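Local atomic coordinates of inorganic pyrophosphatase (Neisseria gonorrhoeae, PDB entry 5TEA), a protein that probably hydrolyses inorganic pyrophosphate to two phosphate ions with the help of magnesium, working as a homohexamer. Residues Gly101-Gly109 with Phe147-Thr158; Pro18-Ile26 with Lys171-Glu179. All coordinates share one frame; numbering follows the deposited sequence.

Interaction 1 (Gly101-Gly109 with Phe147-Thr158); sequences GVMKFVDDG and FNHYKDLKKAGT
Thr158, Phe147 and Phe105 bury the most surface where strand 94-107 of the pyrophosphatase beta-barrel meets the end of helix 137-149 and the loop after it. The two phenylalanines form a T-shaped pair. The edge of Phe147 points at the face of Phe105, with centroids 5.7 Å apart and planes at 71°. Phe105 CG lies anti to its backbone N (chi1 -174°), which carries the ring toward the helix end. There the rim of the Phe105 ring reaches the backbone as well: CE1 is 3.3 Å from Phe147 O, which sits near the ring plane. Phe147 is also covered over one face by the methyl of Met103. Met103 CE lies 3.6 Å from Phe147 CG, a CH-pi contact, and the sulfur stands obliquely to the same ring. Leu82 of strand 80-83 packs on both Met103 and Phe147.

Tyr150, a predicted substrate-binding residue, continues the row. Its CE1 is 4.0 Å from Phe105 CZ. Its OH comes within 2.9 Å of Asp107 OD2, with the carboxylate plane nearly perpendicular to the ring. The Asp107 side chain also touches Asp112, which binds calcium here.

At the strand end Thr158 takes over. Its methyl CG2 packs against Val106 CG1. Thr158 O accepts from Asp108 N and from a water that bridges it to Asp107 OD1. Asp107 CA adds a CH...O contact to the same oxygen. The backbone bond from Asp108 N to Thr158 O is 2.8 Å long and almost straight at 172°.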
ATOM      1  N   GLY B 101       1.608  -5.039  29.525  1.00 16.94           N
ATOM      2  CA  GLY B 101       2.966  -5.238  29.994  1.00 21.68           C
ATOM      3  C   GLY B 101       3.762  -3.948  29.902  1.00 18.48           C
ATOM      4  O   GLY B 101       3.221  -2.884  29.580  1.00 17.70           O
ATOM      5  N   VAL B 102       5.054  -4.052  30.207  1.00 16.23           N
ATOM      6  CA  VAL B 102       5.958  -2.905  30.091  1.00 15.37           C
ATOM      7  C   VAL B 102       7.309  -3.372  29.585  1.00 18.56           C
ATOM      8  O   VAL B 102       7.824  -4.412  30.010  1.00 20.87           O
ATOM      9  CB  VAL B 102       6.085  -2.123  31.418  1.00 16.14           C
ATOM     10  CG1 VAL B 102       6.488  -3.038  32.603  1.00 18.08           C
ATOM     11  CG2 VAL B 102       7.014  -0.916  31.263  1.00 17.68           C
ATOM     12  N   MET B 103       7.858  -2.618  28.630  1.00 15.16           N
ATOM     13  CA  MET B 103       9.235  -2.800  28.200  1.00 13.45           C
ATOM     14  C   MET B 103      10.096  -1.864  29.042  1.00 15.39           C
ATOM     15  O   MET B 103      10.054  -0.649  28.846  1.00 17.36           O
ATOM     16  CB  MET B 103       9.375  -2.499  26.706  1.00 15.82           C
ATOM     17  CG  MET B 103      10.734  -2.862  26.164  1.00 17.93           C
ATOM     18  SD  MET B 103      10.893  -2.435  24.418  1.00 21.04           S
ATOM     19  CE  MET B 103      11.219  -0.681  24.540  1.00 19.21           C
ATOM     20  N   LYS B 104      10.841  -2.421  30.015  1.00 14.77           N
ATOM     21  CA  LYS B 104      11.766  -1.608  30.793  1.00 15.71           C
ATOM     22  C   LYS B 104      12.975  -1.266  29.935  1.00 18.81           C
ATOM     23  O   LYS B 104      13.630  -2.159  29.388  1.00 23.21           O
ATOM     24  CB  LYS B 104      12.215  -2.343  32.057  1.00 16.59           C
ATOM     25  CG  LYS B 104      11.075  -2.614  33.024  1.00 30.44           C
ATOM     26  CD  LYS B 104      10.571  -1.332  33.661  1.00 33.48           C
ATOM     27  CE  LYS B 104      11.591  -0.774  34.647  1.00 31.17           C
ATOM     28  NZ  LYS B 104      11.095   0.397  35.424  1.00 30.27           N
ATOM     29  N   PHE B 105      13.290   0.023  29.837  1.00 17.57           N
ATOM     30  CA  PHE B 105      14.182   0.474  28.777  1.00 19.00           C
ATOM     31  C   PHE B 105      15.009   1.644  29.275  1.00 20.77           C
ATOM     32  O   PHE B 105      14.503   2.531  29.967  1.00 21.07           O
ATOM     33  CB  PHE B 105      13.370   0.864  27.541  1.00 20.94           C
ATOM     34  CG  PHE B 105      14.195   1.210  26.332  1.00 17.80           C
ATOM     35  CD1 PHE B 105      15.003   0.263  25.725  1.00 17.53           C
ATOM     36  CD2 PHE B 105      14.113   2.473  25.776  1.00 19.41           C
ATOM     37  CE1 PHE B 105      15.759   0.592  24.593  1.00 21.25           C
ATOM     38  CE2 PHE B 105      14.845   2.815  24.634  1.00 21.04           C
ATOM     39  CZ  PHE B 105      15.667   1.869  24.045  1.00 20.82           C
ATOM     40  N   VAL B 106      16.282   1.641  28.905  1.00 20.13           N
ATOM     41  CA  VAL B 106      17.198   2.715  29.240  1.00 19.45           C
ATOM     42  C   VAL B 106      17.686   3.307  27.932  1.00 23.70           C
ATOM     43  O   VAL B 106      18.122   2.574  27.036  1.00 23.85           O
ATOM     44  CB  VAL B 106      18.365   2.216  30.110  1.00 22.06           C
ATOM     45  CG1 VAL B 106      19.379   3.332  30.330  1.00 25.35           C
ATOM     46  CG2 VAL B 106      17.818   1.706  31.451  1.00 21.25           C
ATOM     47  N   ASP B 107      17.580   4.624  27.817  1.00 19.58           N
ATOM     48  CA  ASP B 107      17.908   5.358  26.595  1.00 21.22           C
ATOM     49  C   ASP B 107      18.766   6.531  27.027  1.00 23.44           C
ATOM     50  O   ASP B 107      18.297   7.398  27.774  1.00 21.70           O
ATOM     51  CB  ASP B 107      16.628   5.833  25.898  1.00 27.93           C
ATOM     52  CG  ASP B 107      16.874   6.430  24.520  1.00 33.43           C
ATOM     53  OD1 ASP B 107      18.013   6.813  24.199  1.00 29.59           O
ATOM     54  OD2 ASP B 107      15.895   6.526  23.748  1.00 38.63           O
ATOM     55  N   ASP B 108      20.031   6.534  26.599  1.00 21.78           N
ATOM     56  CA  ASP B 108      20.948   7.653  26.835  1.00 23.24           C
ATOM     57  C   ASP B 108      21.124   7.955  28.324  1.00 24.23           C
ATOM     58  O   ASP B 108      21.240   9.113  28.737  1.00 25.41           O
ATOM     59  CB  ASP B 108      20.497   8.904  26.069  1.00 24.83           C
ATOM     60  CG  ASP B 108      21.609   9.931  25.921  1.00 31.02           C
ATOM     61  OD1 ASP B 108      22.791   9.536  25.737  1.00 25.58           O
ATOM     62  OD2 ASP B 108      21.304  11.143  25.976  1.00 26.00           O
ATOM     63  N   GLY B 109      21.222   6.906  29.135  1.00 24.61           N
ATOM     64  CA  GLY B 109      21.471   7.102  30.554  1.00 25.15           C
ATOM     65  C   GLY B 109      20.246   7.437  31.386  1.00 26.80           C
ATOM     66  O   GLY B 109      20.392   7.756  32.574  1.00 29.86           O
ATOM     67  N   PHE B 147      14.535  -1.890  19.595  1.00 17.19           N
ATOM     68  CA  PHE B 147      14.880  -0.823  20.521  1.00 19.85           C
ATOM     69  C   PHE B 147      16.302  -0.937  21.042  1.00 18.12           C
ATOM     70  O   PHE B 147      16.850   0.069  21.493  1.00 19.22           O
ATOM     71  CB  PHE B 147      13.855  -0.776  21.673  1.00 17.05           C
ATOM     72  CG  PHE B 147      12.572  -0.118  21.263  1.00 16.17           C
ATOM     73  CD1 PHE B 147      12.506   1.262  21.124  1.00 21.00           C
ATOM     74  CD2 PHE B 147      11.451  -0.881  20.934  1.00 14.17           C
ATOM     75  CE1 PHE B 147      11.337   1.895  20.684  1.00 22.60           C
ATOM     76  CE2 PHE B 147      10.276  -0.253  20.483  1.00 16.48           C
ATOM     77  CZ  PHE B 147      10.216   1.128  20.380  1.00 23.09           C
ATOM     78  N   ASN B 148      16.911  -2.127  20.982  1.00 16.84           N
ATOM     79  CA  ASN B 148      18.322  -2.279  21.329  1.00 17.06           C
ATOM     80  C   ASN B 148      19.252  -1.727  20.253  1.00 18.62           C
ATOM     81  O   ASN B 148      20.423  -1.450  20.543  1.00 20.15           O
ATOM     82  CB  ASN B 148      18.660  -3.764  21.549  1.00 17.15           C
ATOM     83  CG  ASN B 148      18.297  -4.242  22.946  1.00 25.73           C
ATOM     84  OD1 ASN B 148      18.156  -3.433  23.859  1.00 23.73           O
ATOM     85  ND2 ASN B 148      18.185  -5.560  23.124  1.00 18.85           N
ATOM     86  N   HIS B 149      18.758  -1.537  19.033  1.00 18.18           N
ATOM     87  CA  HIS B 149      19.645  -1.223  17.920  1.00 19.67           C
ATOM     88  C   HIS B 149      19.252  -0.015  17.072  1.00 25.79           C
ATOM     89  O   HIS B 149      19.985   0.315  16.129  1.00 21.81           O
ATOM     90  CB  HIS B 149      19.753  -2.453  17.011  1.00 20.40           C
ATOM     91  CG  HIS B 149      20.465  -3.603  17.649  1.00 24.52           C
ATOM     92  ND1 HIS B 149      21.839  -3.665  17.730  1.00 27.93           N
ATOM     93  CD2 HIS B 149      19.999  -4.715  18.265  1.00 24.92           C
ATOM     94  CE1 HIS B 149      22.190  -4.779  18.351  1.00 29.12           C
ATOM     95  NE2 HIS B 149      21.093  -5.434  18.688  1.00 27.60           N
ATOM     96  N   TYR B 150      18.138   0.662  17.366  1.00 19.56           N
ATOM     97  CA  TYR B 150      17.628   1.619  16.384  1.00 20.50           C
ATOM     98  C   TYR B 150      18.468   2.886  16.272  1.00 22.65           C
ATOM     99  O   TYR B 150      18.321   3.618  15.284  1.00 24.06           O
ATOM    100  CB  TYR B 150      16.168   1.979  16.682  1.00 23.43           C
ATOM    101  CG  TYR B 150      15.961   2.890  17.870  1.00 28.68           C
ATOM    102  CD1 TYR B 150      16.125   2.422  19.168  1.00 28.31           C
ATOM    103  CD2 TYR B 150      15.579   4.215  17.690  1.00 32.55           C
ATOM    104  CE1 TYR B 150      15.914   3.257  20.259  1.00 29.67           C
ATOM    105  CE2 TYR B 150      15.368   5.053  18.766  1.00 40.60           C
ATOM    106  CZ  TYR B 150      15.534   4.569  20.049  1.00 43.19           C
ATOM    107  OH  TYR B 150      15.326   5.403  21.122  1.00 55.74           O
ATOM    108  N   LYS B 151      19.370   3.143  17.211  1.00 24.46           N
ATOM    109  CA  LYS B 151      20.307   4.248  17.073  1.00 27.92           C
ATOM    110  C   LYS B 151      21.702   3.789  16.652  1.00 29.00           C
ATOM    111  O   LYS B 151      22.650   4.578  16.721  1.00 29.27           O
ATOM    112  CB  LYS B 151      20.382   5.040  18.383  1.00 32.95           C
ATOM    113  CG  LYS B 151      19.074   5.741  18.759  1.00 36.80           C
ATOM    114  CD  LYS B 151      19.226   6.505  20.064  1.00 48.31           C
ATOM    115  CE  LYS B 151      18.052   7.435  20.324  1.00 56.50           C
ATOM    116  NZ  LYS B 151      18.151   8.694  19.532  1.00 63.38           N
ATOM    117  N   ASP B 152      21.851   2.539  16.209  1.00 27.86           N
ATOM    118  CA  ASP B 152      23.194   2.008  15.980  1.00 29.55           C
ATOM    119  C   ASP B 152      23.968   2.758  14.912  1.00 37.19           C
ATOM    120  O   ASP B 152      25.201   2.688  14.906  1.00 33.81           O
ATOM    121  CB  ASP B 152      23.147   0.532  15.595  1.00 26.42           C
ATOM    122  CG  ASP B 152      23.125  -0.366  16.796  1.00 33.90           C
ATOM    123  OD1 ASP B 152      22.944   0.168  17.912  1.00 27.80           O
ATOM    124  OD2 ASP B 152      23.288  -1.594  16.631  1.00 31.44           O
ATOM    125  N   LEU B 153      23.299   3.452  13.990  1.00 30.92           N
ATOM    126  CA  LEU B 153      24.073   4.082  12.925  1.00 33.09           C
ATOM    127  C   LEU B 153      24.880   5.273  13.432  1.00 44.13           C
ATOM    128  O   LEU B 153      25.875   5.640  12.803  1.00 40.42           O
ATOM    129  CB  LEU B 153      23.162   4.497  11.767  1.00 33.37           C
ATOM    130  CG  LEU B 153      22.497   3.314  11.056  1.00 33.04           C
ATOM    131  CD1 LEU B 153      21.836   3.771   9.771  1.00 33.49           C
ATOM    132  CD2 LEU B 153      23.502   2.215  10.770  1.00 36.03           C
ATOM    133  N   LYS B 154      24.498   5.861  14.573  1.00 40.64           N
ATOM    134  CA  LYS B 154      25.263   6.930  15.225  1.00 42.60           C
ATOM    135  C   LYS B 154      24.865   6.924  16.707  1.00 43.44           C
ATOM    136  O   LYS B 154      24.034   7.708  17.170  1.00 48.36           O
ATOM    137  CB  LYS B 154      25.012   8.296  14.593  1.00 58.90           C
ATOM    138  N   LYS B 155      25.488   6.028  17.467  1.00 41.15           N
ATOM    139  CA  LYS B 155      24.995   5.659  18.795  1.00 39.96           C
ATOM    140  C   LYS B 155      25.734   6.442  19.878  1.00 54.38           C
ATOM    141  O   LYS B 155      26.897   6.156  20.178  1.00 63.43           O
ATOM    142  CB  LYS B 155      25.155   4.160  19.011  1.00 36.30           C
ATOM    143  CG  LYS B 155      24.260   3.613  20.132  1.00 34.49           C
ATOM    144  CD  LYS B 155      24.604   2.180  20.431  1.00 45.52           C
ATOM    145  CE  LYS B 155      24.012   1.741  21.757  1.00 39.09           C
ATOM    146  NZ  LYS B 155      24.434   0.356  22.089  1.00 38.82           N
ATOM    147  N   ALA B 156      25.046   7.409  20.492  1.00 55.03           N
ATOM    148  CA  ALA B 156      25.654   8.304  21.471  1.00 62.19           C
ATOM    149  C   ALA B 156      25.412   7.886  22.920  1.00 58.60           C
ATOM    150  O   ALA B 156      25.881   8.576  23.832  1.00 59.44           O
ATOM    151  CB  ALA B 156      25.148   9.738  21.264  1.00 66.63           C
ATOM    152  N   GLY B 157      24.709   6.785  23.154  1.00 35.08           N
ATOM    153  CA  GLY B 157      24.363   6.372  24.500  1.00 34.23           C
ATOM    154  C   GLY B 157      23.667   5.032  24.474  1.00 31.01           C
ATOM    155  O   GLY B 157      23.311   4.509  23.416  1.00 29.40           O
ATOM    156  N   THR B 158      23.471   4.481  25.670  1.00 30.42           N
ATOM    157  CA  THR B 158      22.826   3.186  25.803  1.00 33.91           C
ATOM    158  C   THR B 158      21.449   3.203  25.144  1.00 33.24           C
ATOM    159  O   THR B 158      20.738   4.211  25.194  1.00 26.01           O
ATOM    160  CB  THR B 158      22.708   2.825  27.287  1.00 28.08           C
ATOM    161  OG1 THR B 158      24.013   2.540  27.815  1.00 30.25           O
ATOM    162  CG2 THR B 158      21.789   1.623  27.489  1.00 28.19           C
TER
HETATM  163  O   HOH W   1      20.479   6.729  23.319  1.00 35.88           O

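Interaction 2 (Pro18-Ile26 with Lys171-Glu179)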
ATOM      1  N   PRO B  18      -5.251  10.094  32.105  1.00 30.31           N
ATOM      2  CA  PRO B  18      -4.689   8.758  31.852  1.00 27.42           C
ATOM      3  C   PRO B  18      -5.736   7.665  31.792  1.00 26.20           C
ATOM      4  O   PRO B  18      -5.451   6.593  31.252  1.00 28.53           O
ATOM      5  CB  PRO B  18      -3.726   8.543  33.029  1.00 27.37           C
ATOM      6  CG  PRO B  18      -3.371   9.914  33.470  1.00 30.28           C
ATOM      7  CD  PRO B  18      -4.624  10.722  33.286  1.00 36.12           C
ATOM      8  N   GLY B  19      -6.924   7.879  32.359  1.00 27.77           N
ATOM      9  CA  GLY B  19      -7.940   6.837  32.328  1.00 32.70           C
ATOM     10  C   GLY B  19      -7.916   5.920  33.540  1.00 29.39           C
ATOM     11  O   GLY B  19      -7.462   6.312  34.622  1.00 28.75           O
ATOM     12  N   ASP B  20      -8.388   4.682  33.366  1.00 27.49           N
ATOM     13  CA  ASP B  20      -8.620   3.755  34.482  1.00 30.76           C
ATOM     14  C   ASP B  20      -7.373   2.897  34.691  1.00 30.74           C
ATOM     15  O   ASP B  20      -7.317   1.725  34.319  1.00 25.05           O
ATOM     16  CB  ASP B  20      -9.855   2.893  34.208  1.00 32.96           C
ATOM     17  CG  ASP B  20     -10.216   1.975  35.375  1.00 34.60           C
ATOM     18  OD1 ASP B  20      -9.530   1.999  36.414  1.00 32.36           O
ATOM     19  OD2 ASP B  20     -11.197   1.216  35.245  1.00 42.06           O
ATOM     20  N   VAL B  21      -6.359   3.499  35.322  1.00 29.39           N
ATOM     21  CA  VAL B  21      -5.074   2.818  35.477  1.00 28.85           C
ATOM     22  C   VAL B  21      -5.245   1.532  36.272  1.00 20.87           C
ATOM     23  O   VAL B  21      -4.761   0.466  35.873  1.00 21.17           O
ATOM     24  CB  VAL B  21      -4.041   3.752  36.133  1.00 27.40           C
ATOM     25  CG1 VAL B  21      -2.699   3.041  36.257  1.00 22.50           C
ATOM     26  CG2 VAL B  21      -3.914   5.035  35.326  1.00 23.60           C
ATOM     27  N   ASP B  22      -5.936   1.614  37.416  1.00 23.17           N
ATOM     28  CA  ASP B  22      -6.171   0.431  38.242  1.00 26.68           C
ATOM     29  C   ASP B  22      -6.890  -0.667  37.460  1.00 24.97           C
ATOM     30  O   ASP B  22      -6.562  -1.850  37.595  1.00 26.06           O
ATOM     31  CB  ASP B  22      -6.989   0.803  39.481  1.00 28.76           C
ATOM     32  CG  ASP B  22      -6.135   1.365  40.608  1.00 38.51           C
ATOM     33  OD1 ASP B  22      -4.898   1.358  40.488  1.00 41.66           O
ATOM     34  OD2 ASP B  22      -6.711   1.810  41.622  1.00 48.90           O
ATOM     35  N   GLY B  23      -7.868  -0.298  36.635  1.00 22.49           N
ATOM     36  CA  GLY B  23      -8.555  -1.297  35.834  1.00 23.58           C
ATOM     37  C   GLY B  23      -7.781  -1.792  34.628  1.00 21.19           C
ATOM     38  O   GLY B  23      -8.228  -2.733  33.964  1.00 24.41           O
ATOM     39  N   GLY B  24      -6.643  -1.183  34.334  1.00 22.28           N
ATOM     40  CA  GLY B  24      -5.831  -1.566  33.197  1.00 19.44           C
ATOM     41  C   GLY B  24      -6.336  -1.098  31.854  1.00 20.33           C
ATOM     42  O   GLY B  24      -5.853  -1.583  30.827  1.00 20.92           O
ATOM     43  N   ILE B  25      -7.294  -0.184  31.818  1.00 16.04           N
ATOM     44  CA  ILE B  25      -7.792   0.387  30.566  1.00 19.23           C
ATOM     45  C   ILE B  25      -7.454   1.867  30.618  1.00 18.99           C
ATOM     46  O   ILE B  25      -8.063   2.614  31.388  1.00 21.34           O
ATOM     47  CB  ILE B  25      -9.302   0.169  30.378  1.00 22.90           C
ATOM     48  CG1 ILE B  25      -9.662  -1.301  30.594  1.00 26.39           C
ATOM     49  CG2 ILE B  25      -9.749   0.638  28.964  1.00 17.75           C
ATOM     50  CD1 ILE B  25      -9.055  -2.223  29.589  1.00 23.73           C
ATOM     51  N   ILE B  26      -6.468   2.295  29.820  1.00 16.05           N
ATOM     52  CA  ILE B  26      -5.963   3.661  29.873  1.00 21.47           C
ATOM     53  C   ILE B  26      -6.230   4.360  28.543  1.00 21.38           C
ATOM     54  O   ILE B  26      -6.576   3.731  27.545  1.00 17.72           O
ATOM     55  CB  ILE B  26      -4.463   3.700  30.196  1.00 21.65           C
ATOM     56  CG1 ILE B  26      -3.677   3.054  29.045  1.00 16.88           C
ATOM     57  CG2 ILE B  26      -4.210   3.044  31.565  1.00 23.24           C
ATOM     58  CD1 ILE B  26      -2.183   3.082  29.225  1.00 19.48           C
ATOM     59  N   LYS B 171       1.471  -0.922  35.568  1.00 20.92           N
ATOM     60  CA  LYS B 171       0.620   0.016  36.297  1.00 17.65           C
ATOM     61  C   LYS B 171       1.422   0.847  37.287  1.00 21.12           C
ATOM     62  O   LYS B 171       1.137   2.033  37.489  1.00 19.76           O
ATOM     63  CB  LYS B 171      -0.486  -0.735  37.029  1.00 18.80           C
ATOM     64  CG  LYS B 171      -1.561  -1.268  36.109  1.00 25.77           C
ATOM     65  CD  LYS B 171      -2.575  -2.095  36.889  1.00 30.98           C
ATOM     66  CE  LYS B 171      -3.487  -2.885  35.959  1.00 40.17           C
ATOM     67  NZ  LYS B 171      -4.372  -3.807  36.735  1.00 42.65           N
ATOM     68  N   LYS B 172       2.400   0.233  37.951  1.00 24.96           N
ATOM     69  CA  LYS B 172       3.201   0.990  38.898  1.00 23.49           C
ATOM     70  C   LYS B 172       3.975   2.089  38.185  1.00 21.73           C
ATOM     71  O   LYS B 172       4.048   3.225  38.670  1.00 24.35           O
ATOM     72  CB  LYS B 172       4.139   0.049  39.649  1.00 26.96           C
ATOM     73  CG  LYS B 172       5.028   0.748  40.665  1.00 39.31           C
ATOM     74  CD  LYS B 172       5.925  -0.246  41.383  1.00 57.66           C
ATOM     75  CE  LYS B 172       6.863  -0.940  40.404  1.00 72.93           C
ATOM     76  NZ  LYS B 172       7.711   0.030  39.643  1.00 79.53           N
ATOM     77  N   VAL B 173       4.540   1.770  37.020  1.00 20.62           N
ATOM     78  CA  VAL B 173       5.246   2.768  36.212  1.00 23.34           C
ATOM     79  C   VAL B 173       4.308   3.906  35.828  1.00 22.84           C
ATOM     80  O   VAL B 173       4.656   5.084  35.953  1.00 22.99           O
ATOM     81  CB  VAL B 173       5.863   2.102  34.972  1.00 21.94           C
ATOM     82  CG1 VAL B 173       6.419   3.161  33.993  1.00 22.72           C
ATOM     83  CG2 VAL B 173       6.939   1.104  35.393  1.00 23.51           C
ATOM     84  N   ILE B 174       3.096   3.570  35.370  1.00 22.43           N
ATOM     85  CA  ILE B 174       2.121   4.601  35.004  1.00 18.15           C
ATOM     86  C   ILE B 174       1.802   5.486  36.204  1.00 18.33           C
ATOM     87  O   ILE B 174       1.816   6.719  36.105  1.00 26.58           O
ATOM     88  CB  ILE B 174       0.846   3.964  34.414  1.00 18.96           C
ATOM     89  CG1 ILE B 174       1.162   3.266  33.085  1.00 19.01           C
ATOM     90  CG2 ILE B 174      -0.209   5.025  34.190  1.00 16.53           C
ATOM     91  CD1 ILE B 174       0.029   2.315  32.582  1.00 16.65           C
ATOM     92  N   LYS B 175       1.517   4.874  37.360  1.00 22.06           N
ATOM     93  CA  LYS B 175       1.155   5.663  38.536  1.00 24.37           C
ATOM     94  C   LYS B 175       2.302   6.569  38.985  1.00 25.38           C
ATOM     95  O   LYS B 175       2.072   7.697  39.443  1.00 25.45           O
ATOM     96  CB  LYS B 175       0.711   4.738  39.670  1.00 23.55           C
ATOM     97  CG  LYS B 175      -0.635   4.081  39.405  1.00 28.52           C
ATOM     98  CD  LYS B 175      -1.075   3.235  40.579  1.00 38.58           C
ATOM     99  CE  LYS B 175      -2.565   3.372  40.788  1.00 40.01           C
ATOM    100  NZ  LYS B 175      -3.057   2.581  41.954  1.00 45.63           N
ATOM    101  N   GLU B 176       3.541   6.095  38.870  1.00 28.63           N
ATOM    102  CA  GLU B 176       4.683   6.954  39.178  1.00 30.99           C
ATOM    103  C   GLU B 176       4.753   8.141  38.224  1.00 29.03           C
ATOM    104  O   GLU B 176       5.113   9.256  38.629  1.00 27.23           O
ATOM    105  CB  GLU B 176       5.977   6.144  39.119  1.00 32.08           C
ATOM    106  CG  GLU B 176       6.144   5.159  40.277  1.00 37.93           C
ATOM    107  CD  GLU B 176       7.253   4.149  40.037  1.00 45.91           C
ATOM    108  OE1 GLU B 176       7.822   4.131  38.922  1.00 48.69           O
ATOM    109  OE2 GLU B 176       7.550   3.365  40.961  1.00 51.55           O
ATOM    110  N   SER B 177       4.436   7.914  36.948  1.00 25.51           N
ATOM    111  CA  SER B 177       4.486   8.989  35.965  1.00 26.78           C
ATOM    112  C   SER B 177       3.322   9.960  36.118  1.00 22.94           C
ATOM    113  O   SER B 177       3.468  11.149  35.809  1.00 28.87           O
ATOM    114  CB  SER B 177       4.515   8.397  34.560  1.00 28.46           C
ATOM    115  OG  SER B 177       5.525   7.413  34.488  1.00 33.28           O
ATOM    116  N   ILE B 178       2.172   9.484  36.604  1.00 26.14           N
ATOM    117  CA  ILE B 178       1.083  10.395  36.939  1.00 25.28           C
ATOM    118  C   ILE B 178       1.497  11.320  38.074  1.00 26.95           C
ATOM    119  O   ILE B 178       1.176  12.515  38.073  1.00 36.07           O
ATOM    120  CB  ILE B 178      -0.188   9.597  37.287  1.00 24.39           C
ATOM    121  CG1 ILE B 178      -0.712   8.877  36.036  1.00 21.05           C
ATOM    122  CG2 ILE B 178      -1.249  10.494  37.956  1.00 29.48           C
ATOM    123  CD1 ILE B 178      -1.875   7.954  36.306  1.00 23.77           C
ATOM    124  N   GLU B 179       2.219  10.783  39.061  1.00 33.84           N
ATOM    125  CA  GLU B 179       2.639  11.604  40.189  1.00 33.87           C
ATOM    126  C   GLU B 179       3.574  12.715  39.729  1.00 36.87           C
ATOM    127  O   GLU B 179       3.417  13.873  40.133  1.00 40.48           O
ATOM    128  CB  GLU B 179       3.305  10.733  41.251  1.00 38.07           C
TER
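Val21 places CG1 anti to its backbone N (chi1 -179°) and CG2 anti to its carbonyl carbon, and both methyls face the helix. Ile174 and Ile178 each turn CG1 away from their own carbonyl carbon (chi1 -65° and -67°), and the two side chains line up along the helix side that meets Val21. Val21 and each isoleucine run past one another, pointing opposite ways. Val21 CG1 lies 3.8 Å from Ile174 CG2, and Val21 CG2 lies 3.7 Å from Ile178 CD1. The same Ile178 methyl is covered by the Pro18 ring, whose CG is 3.8 Å from Ile178 CD1. Deeper in, Ile26 and Ile174 meet tip to tip through their CD1 atoms, 4.1 Å apart. Val99 and Ile115 of the sheet pack against Ile174 too.

This is the C-terminal helix 167-183 packing on a beta hairpin near the N-terminus. Strand 19-20 pairs with the start of strand 25-32. A type I turn from Val21 to Gly24 joins them, combined with a G1 beta bulge in which Gly24 and Ile25 both face Asp20. Asp20 OD1 accepts a hydrogen bond from Gly23 N, an Asx motif that ties down the turn.

Two lysines of the helix bind this turn. Lys171 is extended beyond CG and lays its methylenes alongside Val21 O. Its NZ donates to Asp22 O at 3.1 Å, from above the carbonyl plane, and also forms a salt bridge with Glu168. Lys175 packs its CG against Val21 CG1. With a bend at chi3, Lys175 brings its ammonium to the exposed Asp22 carboxylate. There Lys175 NZ lies 2.7 Å from Asp22 OD1, a salt bridge and hydrogen bond on the syn lone pair of that oxygen.

In the fold
Interaction 1 is nested in the chain inside the loop closed by interaction 2. The order is 18-26, 101-109, 147-158, then 171-179. The centres lie about 24 Å apart, but both contacts reach the same mixed sheet, where strands 25-32 and 94-107 are antiparallel neighbours. Helix 167-183 covers the sheet near the chain termini. The end of helix 137-149 packs at the far end of strand 94-107, close to the metal and predicted substrate sites. Segments 101-109 and 171-179 touch by packing, where Lys104 NZ lies 4.2 Å from Val173 CG2. Interaction 2 thus brings the two ends of the chain together, while interaction 1 lies beside the calcium site and the predicted substrate site.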